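Local coordinates for putative cytoplasmic protein (Salmonella enterica subsp. enterica serovar Typhimurium, PDB 4IQN) that is of unknown function but belongs to the DUF5066 family and may be connected with secreted effectors of this pathogen, at residues Leu35-Tyr40 against Ile138-Arg143; Ile87-Pro92 against Leu122-Arg127. All coordinates share one frame; numbering follows the deposited sequence.

Interaction 1. Residues Leu35-Tyr40 against Ile138-Arg143; sequences LRVRKY and IYITER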
# COMPACT_ATOMS: atom_id res chain seq x y z
N LEU A 35 -14.68 4.57 -8.64
CA LEU A 35 -13.71 3.62 -8.08
C LEU A 35 -14.13 3.08 -6.73
O LEU A 35 -14.65 3.80 -5.88
CB LEU A 35 -12.31 4.24 -7.98
CG LEU A 35 -11.67 4.69 -9.31
CD1 LEU A 35 -10.35 5.37 -8.98
CD2 LEU A 35 -11.43 3.55 -10.28
N ARG A 36 -13.91 1.79 -6.57
CA ARG A 36 -14.10 1.08 -5.31
C ARG A 36 -12.92 0.12 -5.17
O ARG A 36 -12.19 -0.11 -6.14
CB ARG A 36 -15.42 0.29 -5.34
CG ARG A 36 -16.66 1.17 -5.52
CD ARG A 36 -17.18 1.77 -4.23
NE ARG A 36 -17.65 0.71 -3.35
CZ ARG A 36 -18.08 0.88 -2.11
NH1 ARG A 36 -18.12 2.09 -1.56
NH2 ARG A 36 -18.47 -0.18 -1.41
N VAL A 37 -12.73 -0.45 -3.99
CA VAL A 37 -11.69 -1.47 -3.81
C VAL A 37 -12.31 -2.71 -3.16
O VAL A 37 -13.17 -2.60 -2.26
CB VAL A 37 -10.46 -0.91 -3.01
CG1 VAL A 37 -10.89 -0.32 -1.70
CG2 VAL A 37 -9.38 -1.99 -2.82
N ARG A 38 -11.89 -3.90 -3.60
CA ARG A 38 -12.25 -5.12 -2.86
C ARG A 38 -11.90 -5.01 -1.37
O ARG A 38 -10.86 -4.45 -1.02
CB ARG A 38 -11.59 -6.35 -3.49
CG ARG A 38 -12.20 -6.70 -4.85
CD ARG A 38 -13.55 -7.33 -4.68
NE ARG A 38 -14.05 -7.88 -5.96
CZ ARG A 38 -13.72 -9.06 -6.44
NH1 ARG A 38 -12.89 -9.85 -5.76
NH2 ARG A 38 -14.23 -9.48 -7.60
N LYS A 39 -12.79 -5.49 -0.50
CA LYS A 39 -12.59 -5.44 0.95
C LYS A 39 -11.62 -6.52 1.44
O LYS A 39 -10.89 -6.30 2.42
CB LYS A 39 -13.93 -5.58 1.67
CG LYS A 39 -13.96 -5.58 3.19
CD LYS A 39 -13.58 -4.24 3.82
CE LYS A 39 -13.62 -4.26 5.36
NZ LYS A 39 -14.98 -4.09 5.92
N TYR A 40 -11.61 -7.67 0.77
CA TYR A 40 -10.87 -8.84 1.25
C TYR A 40 -9.83 -9.33 0.26
O TYR A 40 -9.92 -9.09 -0.94
CB TYR A 40 -11.85 -9.97 1.58
CG TYR A 40 -12.84 -9.61 2.67
CD1 TYR A 40 -12.42 -9.52 3.96
CD2 TYR A 40 -14.19 -9.32 2.39
CE1 TYR A 40 -13.28 -9.17 4.98
CE2 TYR A 40 -15.07 -8.97 3.42
CZ TYR A 40 -14.59 -8.90 4.71
OH TYR A 40 -15.38 -8.56 5.76
N ILE A 138 -1.26 -0.41 1.05
CA ILE A 138 -2.35 0.12 1.78
C ILE A 138 -3.13 -1.09 2.28
O ILE A 138 -3.47 -2.00 1.49
CB ILE A 138 -3.24 1.05 0.91
CG1 ILE A 138 -2.41 2.11 0.18
CG2 ILE A 138 -4.24 1.74 1.78
CD1 ILE A 138 -3.28 2.99 -0.71
N TYR A 139 -3.40 -1.09 3.58
CA TYR A 139 -4.00 -2.24 4.28
C TYR A 139 -5.47 -1.97 4.41
O TYR A 139 -5.88 -1.13 5.21
CB TYR A 139 -3.35 -2.37 5.68
CG TYR A 139 -3.38 -3.75 6.27
CD1 TYR A 139 -2.72 -4.81 5.65
CD2 TYR A 139 -4.06 -4.01 7.46
CE1 TYR A 139 -2.75 -6.11 6.20
CE2 TYR A 139 -4.09 -5.31 8.01
CZ TYR A 139 -3.44 -6.35 7.37
OH TYR A 139 -3.46 -7.65 7.92
N ILE A 140 -6.29 -2.66 3.60
CA ILE A 140 -7.69 -2.29 3.46
C ILE A 140 -8.56 -2.93 4.56
O ILE A 140 -9.13 -3.99 4.38
CB ILE A 140 -8.21 -2.68 2.09
CG1 ILE A 140 -7.33 -2.14 0.97
CG2 ILE A 140 -9.67 -2.20 1.89
CD1 ILE A 140 -7.14 -0.63 0.91
N THR A 141 -8.60 -2.28 5.72
CA THR A 141 -9.36 -2.73 6.86
C THR A 141 -10.48 -1.72 7.05
O THR A 141 -11.53 -1.85 6.42
CB THR A 141 -8.49 -2.88 8.10
OG1 THR A 141 -7.69 -1.71 8.23
CG2 THR A 141 -7.57 -4.07 7.96
N GLU A 142 -10.24 -0.69 7.84
CA GLU A 142 -11.29 0.29 8.15
C GLU A 142 -10.64 1.65 7.97
O GLU A 142 -9.47 1.82 8.31
CB GLU A 142 -11.82 0.14 9.59
CG GLU A 142 -12.44 -1.20 9.94
CD GLU A 142 -13.72 -1.50 9.14
OE1 GLU A 142 -14.41 -0.53 8.74
OE2 GLU A 142 -14.05 -2.71 8.90
N ARG A 143 -11.40 2.59 7.41
CA ARG A 143 -10.92 3.97 7.32
C ARG A 143 -11.02 4.71 8.65
O ARG A 143 -11.91 4.48 9.46
CB ARG A 143 -11.68 4.71 6.24
CG ARG A 143 -11.51 4.05 4.89
CD ARG A 143 -11.81 4.96 3.71
NE ARG A 143 -13.11 5.59 3.83
CZ ARG A 143 -13.48 6.66 3.12
NH1 ARG A 143 -12.66 7.24 2.21
NH2 ARG A 143 -14.68 7.15 3.33
O HOH W 1 -10.94 -5.97 5.09

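Interaction 2. Residues Ile87-Pro92 against Leu122-Arg127; sequences IHSYSP and LPALIR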
# COMPACT_ATOMS: atom_id res chain seq x y z
N ILE A 87 -10.96 -1.96 -7.82
CA ILE A 87 -9.55 -2.33 -7.61
C ILE A 87 -9.53 -3.69 -6.92
O ILE A 87 -9.96 -3.80 -5.78
CB ILE A 87 -8.82 -1.31 -6.72
CG1 ILE A 87 -8.86 0.09 -7.37
CG2 ILE A 87 -7.40 -1.76 -6.49
CD1 ILE A 87 -8.36 1.24 -6.50
N HIS A 88 -9.05 -4.70 -7.63
CA HIS A 88 -8.96 -6.06 -7.07
C HIS A 88 -7.75 -6.09 -6.11
O HIS A 88 -6.83 -5.31 -6.26
CB HIS A 88 -8.81 -7.09 -8.18
CG HIS A 88 -10.08 -7.28 -8.96
ND1 HIS A 88 -10.76 -8.47 -8.99
CD2 HIS A 88 -10.80 -6.41 -9.70
CE1 HIS A 88 -11.85 -8.34 -9.73
NE2 HIS A 88 -11.90 -7.09 -10.17
N SER A 89 -7.82 -6.95 -5.11
CA SER A 89 -6.77 -7.05 -4.13
C SER A 89 -5.46 -7.52 -4.75
O SER A 89 -5.40 -8.30 -5.69
CB SER A 89 -7.16 -7.96 -2.92
OG SER A 89 -6.09 -8.00 -1.95
N TYR A 90 -4.37 -7.03 -4.17
CA TYR A 90 -3.06 -7.53 -4.47
C TYR A 90 -2.77 -8.59 -3.43
O TYR A 90 -3.29 -8.55 -2.32
CB TYR A 90 -2.08 -6.37 -4.30
CG TYR A 90 -0.68 -6.57 -4.77
CD1 TYR A 90 -0.32 -6.27 -6.09
CD2 TYR A 90 0.33 -7.02 -3.88
CE1 TYR A 90 0.98 -6.44 -6.53
CE2 TYR A 90 1.62 -7.20 -4.33
CZ TYR A 90 1.93 -6.88 -5.64
OH TYR A 90 3.19 -7.00 -6.11
N SER A 91 -1.91 -9.53 -3.77
CA SER A 91 -1.52 -10.56 -2.82
C SER A 91 -0.01 -10.60 -2.84
O SER A 91 0.57 -10.60 -3.91
CB SER A 91 -2.11 -11.93 -3.20
OG SER A 91 -1.69 -12.95 -2.28
N PRO A 92 0.64 -10.66 -1.67
CA PRO A 92 2.06 -10.51 -1.62
C PRO A 92 2.88 -11.79 -1.84
O PRO A 92 3.97 -11.93 -1.32
CB PRO A 92 2.27 -10.02 -0.20
CG PRO A 92 1.27 -10.83 0.58
CD PRO A 92 0.08 -10.90 -0.33
N LEU A 122 -8.38 -12.34 5.77
CA LEU A 122 -7.30 -11.37 5.41
C LEU A 122 -7.90 -10.20 4.62
O LEU A 122 -8.77 -10.39 3.77
CB LEU A 122 -6.17 -12.04 4.64
CG LEU A 122 -5.23 -12.95 5.44
CD1 LEU A 122 -4.44 -13.82 4.46
CD2 LEU A 122 -4.30 -12.11 6.35
N PRO A 123 -7.47 -8.97 4.94
CA PRO A 123 -7.97 -7.81 4.23
C PRO A 123 -7.31 -7.66 2.89
O PRO A 123 -6.22 -8.19 2.65
CB PRO A 123 -7.56 -6.64 5.12
CG PRO A 123 -6.35 -7.12 5.82
CD PRO A 123 -6.57 -8.58 6.05
N ALA A 124 -7.95 -6.92 2.01
CA ALA A 124 -7.35 -6.56 0.73
C ALA A 124 -6.11 -5.72 0.90
O ALA A 124 -5.96 -5.10 1.94
CB ALA A 124 -8.34 -5.80 -0.14
N LEU A 125 -5.27 -5.71 -0.12
CA LEU A 125 -4.06 -4.88 -0.17
C LEU A 125 -4.06 -4.11 -1.46
O LEU A 125 -4.46 -4.62 -2.48
CB LEU A 125 -2.77 -5.73 -0.13
CG LEU A 125 -2.63 -6.66 1.07
CD1 LEU A 125 -1.47 -7.63 0.90
CD2 LEU A 125 -2.45 -5.81 2.31
N ILE A 126 -3.58 -2.87 -1.40
CA ILE A 126 -3.25 -2.09 -2.57
C ILE A 126 -1.76 -1.89 -2.54
O ILE A 126 -1.22 -1.33 -1.55
CB ILE A 126 -3.97 -0.73 -2.60
CG1 ILE A 126 -5.50 -0.88 -2.74
CG2 ILE A 126 -3.45 0.13 -3.74
CD1 ILE A 126 -6.23 0.46 -2.70
N ARG A 127 -1.08 -2.28 -3.61
CA ARG A 127 0.39 -2.14 -3.66
C ARG A 127 0.75 -0.71 -3.97
O ARG A 127 0.18 -0.10 -4.86
CB ARG A 127 0.97 -3.06 -4.74
CG ARG A 127 2.49 -3.16 -4.84
CD ARG A 127 3.10 -3.67 -3.56
NE ARG A 127 4.37 -4.33 -3.83
CZ ARG A 127 5.57 -3.74 -3.81
NH1 ARG A 127 5.72 -2.46 -3.47
NH2 ARG A 127 6.62 -4.48 -4.08
O HOH W 2 -4.86 -3.72 -5.12

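Interaction 1. Residues Leu35-Tyr40 against Ile138-Arg143
The backbone carbonyls of K39 and I140 approach to 3.5 Å, O to O, and no direct backbone hydrogen bond joins the two segments. One water sits between them. It donates to K39 O at 2.7 Å and to I140 O at 2.8 Å, so it links two groups that can only accept. I140 is the centre of an inverse gamma turn, with a weak bond from T141 N back to Y139 O. The side chain of I140 points at the other segment. Its CG2 branch lies anti to the backbone N and meets V37 CG1 at 4.2 Å. The same methyl lies 3.9 Å from R38 O, a buried carbonyl with no polar partner. Bends at chi2 (68°) and chi4 (-82°) take the K39 chain past the turn, where CE lies 3.4 Å from T141 O. Its NZ then forms a salt bridge to E142 OE2 at 3.4 Å, whose hydrogen bond is weak. T141 turns away from 35-40; its OG1 is hydrogen-bonded to D203 of helix 190-207. I140 also packs on T49 of strand 48-49 and on A124 and I126 of strand 124-128, so the contact lies where the two sheets of the chain meet.

Interaction 2. Residues Ile87-Pro92 against Leu122-Arg127
The irregular segment 87-92 runs 80° from strand 124-127, and Y90 N donates a nearly straight bond to L125 O (2.9 Å, 167°). A water bridges H88 O and the same L125 O, so that carbonyl accepts two bonds. S89 supplies the return bond with its side chain. Its OG lies anti to the backbone N, where it accepts from L125 N at 3.0 Å. The hydroxyl gives its own proton to Y90 O, from above the carbonyl plane. S89 thus binds through OG where a paired strand would use its backbone. The crossing joins the edge strand of the four-stranded antiparallel sheet to the loop between strand 86-87 and helix 93-99. P92 is the N-cap residue of that helix, and its CD touches L125 CD1 at 3.8 Å. I87 CG2 meets I126 CG1 at the other end of the segment. R127 CB stands over the centre of the Y90 ring, 3.7 Å from the centroid, in a CH-pi contact. The guanidinium plane is turned 88° from the ring. Both polar ends go to E95 on helix 93-99: Y90 OH by a hydrogen bond, R127 NE by a salt bridge.

Interactions 1 and 2 lie side by side, with centres about 8 Å apart. Both join the three-stranded mixed sheet region to the four-stranded antiparallel sheet. R36 O and I87 N, 2.8 Å apart, probably form a hydrogen bond between neighbouring strands of the first sheet. I138 N and I126 O, also 2.8 Å apart, probably do the same in the second. Apolar packing continues between the contacts, as V37 touches both I87 and I126. Interaction 1 is only partly buried, smaller in area and polar toward its exposed glutamate. Interaction 2 is buried and relies on direct hydrogen bonds and a ring contact. The water of interaction 1 stands in for a backbone bond; that of interaction 2 adds to one.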